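Local atomic coordinates of probable ABC transporter extracellular-binding protein YckB (Bacillus subtilis, PDB entry 2IEE), a protein that probably serves as the extracellular solute-binding lipoprotein of an ABC transport system, capturing its substrate for passage across the cell membrane. Residues K45-E50 and K242-K247. Numbering follows the deposited sequence.
Sequences KLTGYE and KQFFNK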
# COMPACT_ATOMS: atom_id res chain seq x y z
N LYS A 45 -16.03 1.59 10.86
CA LYS A 45 -16.09 2.50 9.72
C LYS A 45 -14.97 2.22 8.73
O LYS A 45 -13.82 2.01 9.12
CB LYS A 45 -15.99 3.95 10.19
CG LYS A 45 -16.16 4.97 9.08
CD LYS A 45 -16.02 6.39 9.61
CE LYS A 45 -16.25 7.42 8.52
NZ LYS A 45 -16.05 8.81 9.02
N LEU A 46 -15.30 2.22 7.44
CA LEU A 46 -14.30 1.99 6.42
C LEU A 46 -13.41 3.24 6.44
O LEU A 46 -13.89 4.35 6.29
CB LEU A 46 -14.96 1.82 5.04
CG LEU A 46 -14.05 1.59 3.83
CD1 LEU A 46 -13.18 0.35 4.05
CD2 LEU A 46 -14.89 1.42 2.58
N THR A 47 -12.11 3.04 6.64
CA THR A 47 -11.21 4.17 6.71
C THR A 47 -9.84 3.79 6.17
O THR A 47 -9.73 2.85 5.39
CB THR A 47 -11.11 4.68 8.18
OG1 THR A 47 -10.28 5.84 8.24
CG2 THR A 47 -10.55 3.60 9.08
N GLY A 48 -8.79 4.51 6.57
CA GLY A 48 -7.46 4.20 6.07
C GLY A 48 -6.91 5.32 5.20
O GLY A 48 -7.68 6.10 4.64
N TYR A 49 -5.59 5.39 5.07
CA TYR A 49 -4.98 6.45 4.28
C TYR A 49 -5.62 6.72 2.92
O TYR A 49 -6.10 7.82 2.67
CB TYR A 49 -3.48 6.17 4.09
CG TYR A 49 -2.81 7.21 3.22
CD1 TYR A 49 -2.69 8.53 3.64
CD2 TYR A 49 -2.35 6.88 1.95
CE1 TYR A 49 -2.13 9.49 2.82
CE2 TYR A 49 -1.79 7.83 1.12
CZ TYR A 49 -1.68 9.14 1.55
OH TYR A 49 -1.13 10.08 0.72
N GLU A 50 -5.62 5.73 2.03
CA GLU A 50 -6.18 5.90 0.69
C GLU A 50 -7.67 6.23 0.70
O GLU A 50 -8.13 7.07 -0.06
CB GLU A 50 -5.90 4.66 -0.16
CG GLU A 50 -6.37 4.81 -1.61
CD GLU A 50 -5.93 3.67 -2.52
OE1 GLU A 50 -5.63 2.57 -2.00
OE2 GLU A 50 -5.91 3.86 -3.75
N LYS A 242 0.58 11.02 7.86
CA LYS A 242 1.16 10.97 9.20
C LYS A 242 0.21 10.31 10.18
O LYS A 242 0.63 9.63 11.11
CB LYS A 242 1.53 12.38 9.65
CG LYS A 242 2.65 13.01 8.81
CD LYS A 242 2.95 14.44 9.23
CE LYS A 242 3.28 14.53 10.71
NZ LYS A 242 3.85 15.86 11.03
N GLN A 243 -1.09 10.50 9.95
CA GLN A 243 -2.10 9.91 10.80
C GLN A 243 -2.15 8.39 10.69
O GLN A 243 -2.27 7.70 11.70
CB GLN A 243 -3.48 10.49 10.46
CG GLN A 243 -4.63 9.72 11.09
CD GLN A 243 -5.99 10.29 10.77
OE1 GLN A 243 -7.02 9.80 11.26
NE2 GLN A 243 -6.02 11.33 9.93
N PHE A 244 -2.05 7.88 9.47
CA PHE A 244 -2.12 6.44 9.24
C PHE A 244 -0.81 5.69 9.18
O PHE A 244 -0.78 4.48 9.37
CB PHE A 244 -2.92 6.18 7.96
CG PHE A 244 -4.38 6.46 8.12
CD1 PHE A 244 -5.20 5.58 8.81
CD2 PHE A 244 -4.93 7.65 7.65
CE1 PHE A 244 -6.54 5.87 9.03
CE2 PHE A 244 -6.26 7.95 7.86
CZ PHE A 244 -7.07 7.06 8.56
N PHE A 245 0.28 6.41 8.94
CA PHE A 245 1.59 5.78 8.87
C PHE A 245 2.57 6.25 9.96
O PHE A 245 3.76 6.43 9.71
CB PHE A 245 2.19 6.02 7.48
CG PHE A 245 1.54 5.19 6.40
CD1 PHE A 245 1.88 3.85 6.22
CD2 PHE A 245 0.57 5.75 5.56
CE1 PHE A 245 1.27 3.07 5.22
CE2 PHE A 245 -0.04 4.99 4.56
CZ PHE A 245 0.31 3.64 4.39
N ASN A 246 2.04 6.45 11.16
CA ASN A 246 2.82 6.86 12.33
C ASN A 246 3.83 7.99 12.11
O ASN A 246 5.03 7.83 12.38
CB ASN A 246 3.51 5.63 12.94
CG ASN A 246 4.00 5.88 14.36
OD1 ASN A 246 3.33 6.51 15.16
ND2 ASN A 246 5.18 5.36 14.67
N LYS A 247 3.33 9.12 11.62
CA LYS A 247 4.11 10.34 11.37
C LYS A 247 4.96 10.36 10.10
O LYS A 247 5.59 11.37 9.78
CB LYS A 247 4.99 10.66 12.59
CG LYS A 247 4.25 10.65 13.93
CD LYS A 247 2.98 11.50 13.91
CE LYS A 247 2.29 11.52 15.28
NZ LYS A 247 2.05 10.15 15.82
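Tyr49 and Phe244 bring the two backbones closest, their CA atoms 5.7 Å apart, where the turn from strand 45-47 into helix 49-60 meets the C-terminal end of helix 236-244. Gly48 is the N-cap residue of the first helix, while Phe245 is the first residue to leave the second; no hydrogen bond joins the segments, so aromatic packing carries the contact. The ring of Phe244 lies flat against the turn: Gly48 CA makes a CH-pi contact 3.8 Å from the ring centroid, and over the same face Tyr49 N comes within 3.5 Å of Phe244 CG. Farther out, Thr47 OG1, hydrogen-bonded to Glu52, approaches Phe244 CZ obliquely at 3.4 Å. With the ring of Phe244 cut back to an alanine, the Gly48-Tyr49 peptide is likely to lose its cover and a gap to open between the helix end and the turn. Phe245, its CG anti to the carbonyl carbon (chi1 -73°), meets the side chain of Tyr49, with Phe245 CE2 3.7 Å from Tyr49 CB. The two rings form an offset edge-to-face pair, planes at 70°, the edge of Phe245 toward the face of Tyr49, whose hydroxyl is tied to the carbonyl of Tyr107. In this member of the bacterial solute-binding protein 3 family, the aromatic end of helix 236-244 is thereby buried against the junction where the antiparallel pair 36-38/45-47 leads into helix 49-60.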